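Local coordinates for protein acyl-CoA dehydrogenase (Thermus thermophilus, PDB 2Z1Q) that probably catalyses the FAD-dependent dehydrogenation of saturated acyl-CoA thioesters, placing a double bond between carbons 2 and 3, at residues Gly104-Ser107 / Val108-Gly111; Ile182-Ala185 / Gly186-His189; Arg294-Gly297 / Arg298-Leu301; Asp555-Ala558 / Leu559-Ala563. All coordinates share one frame; numbering follows the deposited sequence.

Interaction 1. Residues Gly104-Ser107 / Val108-Gly111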
loop_
_atom_site.group_PDB
_atom_site.type_symbol
_atom_site.label_atom_id
_atom_site.label_comp_id
_atom_site.label_asym_id
_atom_site.label_seq_id
_atom_site.Cartn_x
_atom_site.Cartn_y
_atom_site.Cartn_z
ATOM N N GLY B 104 6.049 -9.886 -15.672
ATOM C CA GLY B 104 6.840 -9.034 -14.805
ATOM C C GLY B 104 7.337 -7.830 -15.581
ATOM O O GLY B 104 6.606 -7.290 -16.405
ATOM N N GLY B 105 8.579 -7.425 -15.336
ATOM C CA GLY B 105 9.120 -6.265 -16.025
ATOM C C GLY B 105 9.041 -6.276 -17.545
ATOM O O GLY B 105 9.022 -5.216 -18.172
ATOM N N PHE B 106 8.994 -7.457 -18.148
ATOM C CA PHE B 106 8.920 -7.527 -19.594
ATOM C C PHE B 106 7.676 -6.778 -20.084
ATOM O O PHE B 106 7.646 -6.282 -21.216
ATOM C CB PHE B 106 8.896 -8.980 -20.068
ATOM C CG PHE B 106 8.746 -9.112 -21.547
ATOM C CD1 PHE B 106 9.781 -8.745 -22.406
ATOM C CD2 PHE B 106 7.540 -9.520 -22.089
ATOM C CE1 PHE B 106 9.603 -8.778 -23.791
ATOM C CE2 PHE B 106 7.348 -9.556 -23.465
ATOM C CZ PHE B 106 8.377 -9.183 -24.320
ATOM N N SER B 107 6.664 -6.670 -19.224
ATOM C CA SER B 107 5.443 -5.962 -19.577
ATOM C C SER B 107 5.780 -4.504 -19.919
ATOM O O SER B 107 5.211 -3.932 -20.855
ATOM C CB SER B 107 4.451 -6.019 -18.418
ATOM O OG SER B 107 5.004 -5.422 -17.255
ATOM N N VAL B 108 6.698 -3.896 -19.165
ATOM C CA VAL B 108 7.081 -2.509 -19.441
ATOM C C VAL B 108 7.885 -2.472 -20.751
ATOM O O VAL B 108 7.715 -1.571 -21.562
ATOM C CB VAL B 108 7.903 -1.905 -18.269
ATOM C CG1 VAL B 108 8.346 -0.476 -18.586
ATOM C CG2 VAL B 108 7.044 -1.898 -17.011
ATOM N N THR B 109 8.747 -3.463 -20.958
ATOM C CA THR B 109 9.538 -3.526 -22.196
ATOM C C THR B 109 8.569 -3.523 -23.380
ATOM O O THR B 109 8.658 -2.671 -24.258
ATOM C CB THR B 109 10.389 -4.814 -22.242
ATOM O OG1 THR B 109 11.196 -4.891 -21.067
ATOM C CG2 THR B 109 11.277 -4.817 -23.479
ATOM N N TYR B 110 7.629 -4.469 -23.369
ATOM C CA TYR B 110 6.608 -4.579 -24.417
ATOM C C TYR B 110 5.774 -3.298 -24.507
ATOM O O TYR B 110 5.608 -2.726 -25.590
ATOM C CB TYR B 110 5.666 -5.758 -24.113
ATOM C CG TYR B 110 4.487 -5.879 -25.061
ATOM C CD1 TYR B 110 4.633 -6.483 -26.301
ATOM C CD2 TYR B 110 3.230 -5.360 -24.721
ATOM C CE1 TYR B 110 3.573 -6.579 -27.194
ATOM C CE2 TYR B 110 2.147 -5.451 -25.619
ATOM C CZ TYR B 110 2.342 -6.067 -26.856
ATOM O OH TYR B 110 1.349 -6.191 -27.799
ATOM N N GLY B 111 5.256 -2.856 -23.363
ATOM C CA GLY B 111 4.428 -1.662 -23.321
ATOM C C GLY B 111 5.083 -0.402 -23.853
ATOM O O GLY B 111 4.491 0.322 -24.656
#
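Tyr110 N reaches back to Phe106 O over 2.8 Å in an almost perfectly straight bond (178°), and this is the tightly packed, buried side of the turn. The Phe106 ring, with CG anti to the backbone N (chi1 177°), crosses Thr109 at about a right angle: CD1 lies 4.0 Å from Thr109 CB, and CE2 lies 4.2 Å from Tyr110 CB. Leu65 and Met66 of helix 62-71 cover the ring, while Tyr110 OH bonds to Leu74 O. The turn opens helix 106-117 of the N-terminal domain in the acyl-CoA dehydrogenase fold. Ser107 and Val108, on the other side, are partly exposed to solvent. There Gly105 O receives Val108 N from above its carbonyl plane at 2.9 Å, and Thr109 N only weakly. Ser107 OG folds back between its own backbone N and carbonyl carbon (chi1 60°) and donates to Gly104 O over 2.6 Å; Ser107 N meets that oxygen from the opposite face. With an alanine here, Gly104 O would probably lose its side-chain donor, leaving the loop before the helix freer to shift. Val108 points its methyls into the neighbourhood of Ser183 and the bound FAD.

Interaction 2. Residues Ile182-Ala185 / Gly186-His189. With FAD (flavin-adenine dinucleotide), chain D.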
loop_
_atom_site.group_PDB
_atom_site.type_symbol
_atom_site.label_atom_id
_atom_site.label_comp_id
_atom_site.label_asym_id
_atom_site.label_seq_id
_atom_site.Cartn_x
_atom_site.Cartn_y
_atom_site.Cartn_z
ATOM N N ILE B 182 14.558 6.374 -19.050
ATOM C CA ILE B 182 14.102 5.880 -20.355
ATOM C C ILE B 182 13.987 4.359 -20.410
ATOM O O ILE B 182 14.992 3.660 -20.378
ATOM C CB ILE B 182 15.054 6.351 -21.479
ATOM C CG1 ILE B 182 14.854 7.833 -21.720
ATOM C CG2 ILE B 182 14.777 5.621 -22.775
ATOM C CD1 ILE B 182 15.298 8.680 -20.594
ATOM N N SER B 183 12.761 3.849 -20.484
ATOM C CA SER B 183 12.569 2.397 -20.574
ATOM C C SER B 183 13.133 1.893 -21.903
ATOM O O SER B 183 12.997 2.567 -22.930
ATOM C CB SER B 183 11.069 2.035 -20.506
ATOM O OG SER B 183 10.436 2.584 -19.368
ATOM N N ASN B 184 13.758 0.718 -21.871
ATOM C CA ASN B 184 14.347 0.085 -23.058
ATOM C C ASN B 184 15.653 0.733 -23.535
ATOM O O ASN B 184 16.271 0.273 -24.506
ATOM C CB ASN B 184 13.332 0.089 -24.227
ATOM C CG ASN B 184 12.118 -0.828 -23.989
ATOM O OD1 ASN B 184 11.120 -0.730 -24.702
ATOM N ND2 ASN B 184 12.201 -1.715 -23.006
ATOM N N ALA B 185 16.084 1.785 -22.848
ATOM C CA ALA B 185 17.301 2.510 -23.210
ATOM C C ALA B 185 18.539 1.637 -23.314
ATOM O O ALA B 185 19.475 1.959 -24.050
ATOM C CB ALA B 185 17.542 3.635 -22.218
ATOM N N GLY B 186 18.555 0.533 -22.584
ATOM C CA GLY B 186 19.699 -0.352 -22.604
ATOM C C GLY B 186 19.893 -1.142 -23.895
ATOM O O GLY B 186 20.995 -1.616 -24.152
ATOM N N PHE B 187 18.838 -1.280 -24.701
ATOM C CA PHE B 187 18.927 -2.042 -25.949
ATOM C C PHE B 187 18.088 -1.482 -27.101
ATOM O O PHE B 187 18.045 -2.071 -28.180
ATOM C CB PHE B 187 18.530 -3.500 -25.692
ATOM C CG PHE B 187 17.340 -3.645 -24.779
ATOM C CD1 PHE B 187 17.495 -4.157 -23.493
ATOM C CD2 PHE B 187 16.076 -3.236 -25.191
ATOM C CE1 PHE B 187 16.406 -4.257 -22.631
ATOM C CE2 PHE B 187 14.981 -3.329 -24.337
ATOM C CZ PHE B 187 15.147 -3.841 -23.054
ATOM N N ALA B 188 17.419 -0.356 -26.872
ATOM C CA ALA B 188 16.589 0.259 -27.906
ATOM C C ALA B 188 17.437 0.738 -29.081
ATOM O O ALA B 188 18.513 1.313 -28.886
ATOM C CB ALA B 188 15.814 1.435 -27.322
ATOM N N HIS B 189 16.929 0.511 -30.295
ATOM C CA HIS B 189 17.594 0.913 -31.535
ATOM C C HIS B 189 17.100 2.277 -31.989
ATOM O O HIS B 189 17.859 3.070 -32.550
ATOM C CB HIS B 189 17.304 -0.103 -32.642
ATOM C CG HIS B 189 17.643 -1.509 -32.266
ATOM N ND1 HIS B 189 18.922 -2.010 -32.363
ATOM C CD2 HIS B 189 16.889 -2.493 -31.715
ATOM C CE1 HIS B 189 18.943 -3.240 -31.884
ATOM N NE2 HIS B 189 17.724 -3.558 -31.484
HETATM P PA FAD D . 7.425 14.423 -9.324
HETATM O O1A FAD D . 7.842 13.051 -9.174
HETATM O O2A FAD D . 8.228 15.513 -10.171
HETATM O O5B FAD D . 5.901 14.712 -9.108
HETATM C C5B FAD D . 5.609 14.728 -7.711
HETATM C C4B FAD D . 4.164 15.170 -7.763
HETATM O O4B FAD D . 3.385 15.130 -8.891
HETATM C C3B FAD D . 3.221 15.028 -6.484
HETATM O O3B FAD D . 3.489 16.071 -5.538
HETATM C C2B FAD D . 1.890 15.181 -7.328
HETATM O O2B FAD D . 0.758 15.704 -6.626
HETATM C C1B FAD D . 2.606 16.093 -8.282
HETATM N N9A FAD D . 1.950 17.003 -9.173
HETATM C C8A FAD D . 2.491 17.322 -10.386
HETATM N N7A FAD D . 1.757 18.183 -10.989
HETATM C C5A FAD D . 0.683 18.464 -10.222
HETATM C C6A FAD D . -0.446 19.327 -10.358
HETATM N N6A FAD D . -0.587 20.087 -11.501
HETATM N N1A FAD D . -1.353 19.357 -9.344
HETATM C C2A FAD D . -1.201 18.638 -8.235
HETATM N N3A FAD D . -0.159 17.845 -8.088
HETATM C C4A FAD D . 0.803 17.713 -9.016
HETATM N N1 FAD D . 9.610 8.623 -19.147
HETATM C C2 FAD D . 9.647 8.614 -20.497
HETATM O O2 FAD D . 9.605 9.684 -21.084
HETATM N N3 FAD D . 9.749 7.475 -21.226
HETATM C C4 FAD D . 9.824 6.231 -20.639
HETATM O O4 FAD D . 9.919 5.221 -21.293
HETATM C C4X FAD D . 9.807 6.168 -19.156
HETATM N N5 FAD D . 9.911 5.013 -18.478
HETATM C C5X FAD D . 9.938 4.991 -17.121
HETATM C C6 FAD D . 10.114 3.756 -16.400
HETATM C C7 FAD D . 10.184 3.769 -14.996
HETATM C C7M FAD D . 10.396 2.466 -14.249
HETATM C C8 FAD D . 10.061 4.999 -14.276
HETATM C C8M FAD D . 10.141 5.057 -12.767
HETATM C C9 FAD D . 9.881 6.184 -14.955
HETATM C C9A FAD D . 9.822 6.213 -16.382
HETATM N N10 FAD D . 9.680 7.446 -17.057
HETATM C C10 FAD D . 9.685 7.479 -18.436
HETATM C "C1'" FAD D . 9.584 8.619 -16.226
HETATM C "C2'" FAD D . 8.162 9.164 -16.027
HETATM O "O2'" FAD D . 7.617 9.635 -17.251
HETATM C "C3'" FAD D . 8.406 10.251 -15.030
HETATM O "O3'" FAD D . 8.929 9.620 -13.826
HETATM C "C4'" FAD D . 7.190 11.029 -14.609
HETATM O "O4'" FAD D . 6.563 11.737 -15.682
HETATM C "C5'" FAD D . 7.776 11.913 -13.569
HETATM O "O5'" FAD D . 6.896 12.706 -12.946
HETATM P P FAD D . 7.844 13.217 -11.757
HETATM O O1P FAD D . 8.419 12.011 -11.103
HETATM O O2P FAD D . 9.053 14.141 -12.335
HETATM O O3P FAD D . 6.806 14.008 -10.774
#
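A single oxygen, Asn184 O, on a residue with positive phi, takes the backbone amides of two successive residues, Phe187 and Ala188. The Ala188 N bond, 2.7 Å to Asn184 O, runs nearly along the C=O axis, whereas Phe187 N comes to the same oxygen from above the carbonyl plane at 3.0 Å. Asn184 is the third residue of a type II beta turn from Ile182 to Ala185; its phi of 74° is what that corner requires, and asparagine tolerates it well. Phe187 closes the bend with its ring. CG stands between its backbone N and carbonyl carbon (chi1 41°), which brings one ring face over Asn184 C and CE2 to 3.8 Å from Asn184 CB. Ala188 CB comes up to Asn184 O as well, at 3.1 Å. Ile143, Ser229 and Val63 of helix 62-71 also touch the Phe187 ring.

The turn leads out of strand 172-183 of the middle domain, and at the end of that strand Ser183 meets the flavin twice. Ser183 N donates to FAD O4 at 3.3 Å, and Ser183 OG donates to FAD N5 at 2.6 Å. N5 is the hydride acceptor in flavin dehydrogenases, so two donors at O4 and N5 would be expected to draw electron density from that edge and favour reduction of the ring.

Interaction 3. Residues Arg294-Gly297 / Arg298-Leu301. With FAD (flavin-adenine dinucleotide), chain C.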
loop_
_atom_site.group_PDB
_atom_site.type_symbol
_atom_site.label_atom_id
_atom_site.label_comp_id
_atom_site.label_asym_id
_atom_site.label_seq_id
_atom_site.Cartn_x
_atom_site.Cartn_y
_atom_site.Cartn_z
ATOM N N ARG B 294 -6.944 -25.809 9.929
ATOM C CA ARG B 294 -7.908 -25.429 8.909
ATOM C C ARG B 294 -7.284 -24.491 7.882
ATOM O O ARG B 294 -6.435 -23.655 8.210
ATOM C CB ARG B 294 -9.103 -24.729 9.558
ATOM C CG ARG B 294 -10.451 -25.083 8.953
ATOM C CD ARG B 294 -11.528 -24.103 9.408
ATOM N NE ARG B 294 -11.413 -23.753 10.824
ATOM C CZ ARG B 294 -12.174 -22.848 11.438
ATOM N NH1 ARG B 294 -13.116 -22.193 10.766
ATOM N NH2 ARG B 294 -11.989 -22.589 12.728
ATOM N N PRO B 295 -7.687 -24.630 6.610
ATOM C CA PRO B 295 -7.129 -23.747 5.584
ATOM C C PRO B 295 -7.538 -22.324 5.950
ATOM O O PRO B 295 -8.697 -22.071 6.299
ATOM C CB PRO B 295 -7.791 -24.252 4.307
ATOM C CG PRO B 295 -7.990 -25.725 4.592
ATOM C CD PRO B 295 -8.516 -25.686 6.004
ATOM N N ILE B 296 -6.582 -21.400 5.899
ATOM C CA ILE B 296 -6.858 -20.015 6.261
ATOM C C ILE B 296 -7.991 -19.429 5.438
ATOM O O ILE B 296 -8.671 -18.493 5.868
ATOM C CB ILE B 296 -5.577 -19.144 6.148
ATOM C CG1 ILE B 296 -4.989 -19.179 4.731
ATOM C CG2 ILE B 296 -4.553 -19.666 7.123
ATOM C CD1 ILE B 296 -3.718 -18.333 4.581
ATOM N N GLY B 297 -8.204 -20.012 4.266
ATOM C CA GLY B 297 -9.265 -19.573 3.386
ATOM C C GLY B 297 -10.635 -19.792 4.010
ATOM O O GLY B 297 -11.636 -19.321 3.469
ATOM N N ARG B 298 -10.688 -20.501 5.139
ATOM C CA ARG B 298 -11.959 -20.747 5.818
ATOM C C ARG B 298 -12.245 -19.699 6.893
ATOM O O ARG B 298 -13.359 -19.625 7.419
ATOM C CB ARG B 298 -11.973 -22.144 6.456
ATOM C CG ARG B 298 -12.035 -23.289 5.459
ATOM C CD ARG B 298 -13.269 -23.192 4.585
ATOM N NE ARG B 298 -13.369 -24.312 3.652
ATOM C CZ ARG B 298 -12.571 -24.506 2.602
ATOM N NH1 ARG B 298 -12.757 -25.565 1.825
ATOM N NH2 ARG B 298 -11.597 -23.644 2.323
ATOM N N PHE B 299 -11.236 -18.895 7.221
ATOM C CA PHE B 299 -11.428 -17.864 8.229
ATOM C C PHE B 299 -12.132 -16.661 7.627
ATOM O O PHE B 299 -11.899 -16.305 6.461
ATOM C CB PHE B 299 -10.090 -17.438 8.824
ATOM C CG PHE B 299 -9.395 -18.527 9.584
ATOM C CD1 PHE B 299 -8.092 -18.889 9.268
ATOM C CD2 PHE B 299 -10.045 -19.196 10.619
ATOM C CE1 PHE B 299 -7.441 -19.900 9.969
ATOM C CE2 PHE B 299 -9.400 -20.211 11.326
ATOM C CZ PHE B 299 -8.099 -20.562 10.997
ATOM N N GLY B 300 -12.986 -16.039 8.434
ATOM C CA GLY B 300 -13.728 -14.886 7.970
ATOM C C GLY B 300 -12.908 -13.758 7.359
ATOM O O GLY B 300 -13.193 -13.335 6.251
ATOM N N LEU B 301 -11.884 -13.279 8.068
ATOM C CA LEU B 301 -11.060 -12.166 7.572
ATOM C C LEU B 301 -10.360 -12.442 6.241
ATOM O O LEU B 301 -10.187 -11.527 5.431
ATOM C CB LEU B 301 -10.041 -11.747 8.634
ATOM C CG LEU B 301 -10.656 -11.210 9.931
ATOM C CD1 LEU B 301 -9.571 -10.886 10.936
ATOM C CD2 LEU B 301 -11.483 -9.973 9.634
HETATM P PA FAD C . 0.533 -17.432 7.342
HETATM O O1A FAD C . 1.540 -16.584 6.751
HETATM O O2A FAD C . 0.853 -18.878 7.952
HETATM O O5B FAD C . -0.772 -16.713 7.858
HETATM C C5B FAD C . -1.625 -16.378 6.774
HETATM C C4B FAD C . -2.834 -15.902 7.501
HETATM O O4B FAD C . -2.873 -15.528 8.837
HETATM C C3B FAD C . -3.979 -15.095 6.746
HETATM O O3B FAD C . -4.827 -15.999 6.023
HETATM C C2B FAD C . -4.575 -14.484 8.072
HETATM O O2B FAD C . -5.961 -14.102 8.008
HETATM C C1B FAD C . -4.235 -15.736 8.789
HETATM N N9A FAD C . -4.887 -16.131 10.020
HETATM C C8A FAD C . -4.271 -16.975 10.908
HETATM N N7A FAD C . -5.035 -17.231 11.900
HETATM C C5A FAD C . -6.193 -16.556 11.755
HETATM C C6A FAD C . -7.384 -16.430 12.518
HETATM N N6A FAD C . -7.497 -17.105 13.713
HETATM N N1A FAD C . -8.381 -15.626 12.042
HETATM C C2A FAD C . -8.276 -14.990 10.876
HETATM N N3A FAD C . -7.184 -15.094 10.138
HETATM C C4A FAD C . -6.112 -15.844 10.524
HETATM N N1 FAD C . 9.576 -15.262 14.306
HETATM C C2 FAD C . 10.191 -15.488 15.471
HETATM O O2 FAD C . 9.784 -16.409 16.172
HETATM N N3 FAD C . 11.259 -14.755 15.903
HETATM C C4 FAD C . 11.784 -13.719 15.156
HETATM O O4 FAD C . 12.739 -13.074 15.538
HETATM C C4X FAD C . 11.163 -13.434 13.851
HETATM N N5 FAD C . 11.603 -12.481 13.023
HETATM C C5X FAD C . 11.046 -12.278 11.800
HETATM C C6 FAD C . 11.574 -11.283 10.891
HETATM C C7 FAD C . 11.000 -11.125 9.621
HETATM C C7M FAD C . 11.595 -10.103 8.676
HETATM C C8 FAD C . 9.872 -11.911 9.222
HETATM C C8M FAD C . 9.240 -11.761 7.855
HETATM C C9 FAD C . 9.344 -12.860 10.087
HETATM C C9A FAD C . 9.907 -13.057 11.394
HETATM N N10 FAD C . 9.397 -14.065 12.249
HETATM C C10 FAD C . 9.978 -14.293 13.465
HETATM C "C1'" FAD C . 8.268 -14.824 11.748
HETATM C "C2'" FAD C . 6.881 -14.425 12.261
HETATM O "O2'" FAD C . 6.734 -14.695 13.659
HETATM C "C3'" FAD C . 6.011 -15.287 11.433
HETATM O "O3'" FAD C . 6.227 -14.915 10.043
HETATM C "C4'" FAD C . 4.544 -15.140 11.691
HETATM O "O4'" FAD C . 4.191 -15.491 13.036
HETATM C "C5'" FAD C . 4.013 -16.067 10.649
HETATM O "O5'" FAD C . 2.673 -16.123 10.542
HETATM P P FAD C . 2.569 -16.981 9.185
HETATM O O1P FAD C . 3.402 -16.338 8.148
HETATM O O2P FAD C . 3.108 -18.501 9.444
HETATM O O3P FAD C . 0.976 -16.886 8.827
#
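The adenine end of the FAD pocket is lined here by the 3-10 turn that runs into helix 300-331, where Phe299 packs against both Ile296 and Arg294. Adenine C6A stands 4.0 Å above the plane of the Phe299 ring, over its centre. The Arg294 guanidinium approaches the ring obliquely, near CE2. It offers its own face to Phe299 CE2, which is 3.8 Å from Arg294 CZ, but the two planes are 56° apart, so this is no flat stack. A bend at chi3 (-41°) in the Arg294 chain turns the group toward Phe299 CE2, with CD resting 3.6 Å from Arg298 CB on the way. Beyond it lies Glu474 of the second subunit, at the distance of a long, weak ion pair.

Two backbone bonds make the turn: Arg298 N to Pro295 O at 2.8 Å and Phe299 N to Ile296 O at 2.9 Å, both entering from above the carbonyl planes. Phe299 is then the N-cap residue of the helix, and Leu301 N is bonded to Gln476 OE1 of the second subunit, so the pocket sits at the dimer interface. An alanine in place of Phe299 takes away the ring, and the adenine would probably be left without its packing partner and the Arg294 guanidinium freer to turn. Ile296 lies beside the ribose, and its CB is 4.0 Å from Phe299 CD1.

Interaction 4. Residues Asp555-Ala558 / Leu559-Ala563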
loop_
_atom_site.group_PDB
_atom_site.type_symbol
_atom_site.label_atom_id
_atom_site.label_comp_id
_atom_site.label_asym_id
_atom_site.label_seq_id
_atom_site.Cartn_x
_atom_site.Cartn_y
_atom_site.Cartn_z
ATOM N N ASP B 555 -25.712 -6.850 3.195
ATOM C CA ASP B 555 -24.918 -7.754 4.031
ATOM C C ASP B 555 -23.611 -8.082 3.321
ATOM O O ASP B 555 -23.511 -9.113 2.647
ATOM C CB ASP B 555 -25.692 -9.048 4.282
ATOM C CG ASP B 555 -25.048 -9.928 5.345
ATOM O OD1 ASP B 555 -23.881 -9.688 5.729
ATOM O OD2 ASP B 555 -25.725 -10.878 5.791
ATOM N N LEU B 556 -22.622 -7.203 3.471
ATOM C CA LEU B 556 -21.327 -7.392 2.828
ATOM C C LEU B 556 -20.633 -8.646 3.342
ATOM O O LEU B 556 -19.901 -9.310 2.610
ATOM C CB LEU B 556 -20.443 -6.155 3.054
ATOM C CG LEU B 556 -20.958 -4.817 2.499
ATOM C CD1 LEU B 556 -19.901 -3.732 2.704
ATOM C CD2 LEU B 556 -21.276 -4.953 1.019
ATOM N N VAL B 557 -20.859 -8.982 4.600
ATOM C CA VAL B 557 -20.238 -10.169 5.138
ATOM C C VAL B 557 -20.687 -11.368 4.313
ATOM O O VAL B 557 -19.855 -12.123 3.795
ATOM C CB VAL B 557 -20.628 -10.357 6.586
ATOM C CG1 VAL B 557 -19.870 -11.534 7.181
ATOM C CG2 VAL B 557 -20.342 -9.077 7.348
ATOM N N ALA B 558 -22.002 -11.526 4.173
ATOM C CA ALA B 558 -22.569 -12.630 3.410
ATOM C C ALA B 558 -22.090 -12.606 1.968
ATOM O O ALA B 558 -21.601 -13.606 1.452
ATOM C CB ALA B 558 -24.101 -12.569 3.441
ATOM N N LEU B 559 -22.225 -11.459 1.317
ATOM C CA LEU B 559 -21.832 -11.365 -0.083
ATOM C C LEU B 559 -20.348 -11.626 -0.328
ATOM O O LEU B 559 -20.000 -12.358 -1.253
ATOM C CB LEU B 559 -22.250 -10.007 -0.673
ATOM C CG LEU B 559 -23.761 -9.711 -0.731
ATOM C CD1 LEU B 559 -23.996 -8.353 -1.384
ATOM C CD2 LEU B 559 -24.478 -10.779 -1.531
ATOM N N ARG B 560 -19.473 -11.046 0.486
ATOM C CA ARG B 560 -18.053 -11.280 0.290
ATOM C C ARG B 560 -17.752 -12.755 0.504
ATOM O O ARG B 560 -17.017 -13.357 -0.274
ATOM C CB ARG B 560 -17.220 -10.428 1.248
ATOM C CG ARG B 560 -17.202 -8.938 0.913
ATOM C CD ARG B 560 -15.977 -8.320 1.556
ATOM N NE ARG B 560 -15.890 -6.870 1.409
ATOM C CZ ARG B 560 -16.364 -5.987 2.287
ATOM N NH1 ARG B 560 -16.972 -6.388 3.398
ATOM N NH2 ARG B 560 -16.209 -4.691 2.066
ATOM N N ARG B 561 -18.339 -13.357 1.536
ATOM C CA ARG B 561 -18.096 -14.775 1.784
ATOM C C ARG B 561 -18.508 -15.621 0.587
ATOM O O ARG B 561 -17.853 -16.611 0.261
ATOM C CB ARG B 561 -18.833 -15.258 3.027
ATOM C CG ARG B 561 -18.197 -14.802 4.326
ATOM C CD ARG B 561 -18.701 -15.641 5.478
ATOM N NE ARG B 561 -18.049 -15.292 6.734
ATOM C CZ ARG B 561 -18.114 -16.038 7.831
ATOM N NH1 ARG B 561 -18.804 -17.170 7.816
ATOM N NH2 ARG B 561 -17.497 -15.655 8.940
ATOM N N GLN B 562 -19.591 -15.214 -0.070
ATOM C CA GLN B 562 -20.099 -15.918 -1.244
ATOM C C GLN B 562 -19.077 -15.843 -2.393
ATOM O O GLN B 562 -18.836 -16.832 -3.087
ATOM C CB GLN B 562 -21.447 -15.313 -1.667
ATOM C CG GLN B 562 -22.077 -15.967 -2.888
ATOM C CD GLN B 562 -23.467 -15.411 -3.224
ATOM O OE1 GLN B 562 -24.033 -15.738 -4.265
ATOM N NE2 GLN B 562 -24.014 -14.575 -2.344
ATOM N N ALA B 563 -18.485 -14.663 -2.572
ATOM C CA ALA B 563 -17.474 -14.435 -3.610
ATOM C C ALA B 563 -16.209 -15.237 -3.276
ATOM O O ALA B 563 -15.615 -15.876 -4.146
ATOM C CB ALA B 563 -17.150 -12.940 -3.693
#
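Leu559 N, Arg560 N, Arg561 N and Gln562 N each bond to the carbonyl oxygen four residues back, Asp555 to Ala558, the regular ladder that starts an alpha-helix. This is the N-terminal end of helix 556-570, and Asp555 is its N-cap: OD1 accepts Ala558 N over 3.1 Å in a nearly straight bond (172°), met from above the carboxylate plane. The negative carboxylate would be expected to suit the positive end of the helix dipole.

The side chains then fan out to different neighbours. Leu559 lays CG against Asp555 O, 3.4 Å away, and packs on Arg511 and Ile512 of helix 505-528. Arg560, extended from CG to NE, crosses Leu556 at a slant, so that NH1 comes 3.5 Å from Leu556 CB and NH2 3.9 Å from Leu556 CD1. The leucine thus lies against a guanidinium whose NE forms a salt bridge with Glu308 of helix 300-331, and the pair joins the two helices.

Arg561 runs beside Val557, both pointing the same way. CG sits anti to the carbonyl carbon (chi1 -75°) and passes 3.2 Å from Val557 O before the chain stretches on toward the dimer partner. There NE forms a salt bridge with Glu477 of the second subunit, and Val557 packs on the same glutamate; the helix end thereby contributes to the subunit interface. On the Val557 side the last contact is loose, CG1 standing 4.2 Å from Arg561 NE.

Along the chain the four contacts follow in series; none nests in or crosses another, and each closes just one local turn. Interaction 1 starts helix 106-117 of the N-terminal domain, and interaction 2 turns the chain between strands 172-183 and 190-197 of the middle domain. These two meet across the domains, with Val108 CG1 3.8 Å from Ser183 OG beside the flavin. Far off, centres about 46 Å from interaction 2, interaction 3 leads into helix 300-331 at the adenine end of the other FAD. Interaction 4, near the C terminus, lies against it: Gly300 CA is 4.0 Å from Arg561 NH2, and both face the second subunit.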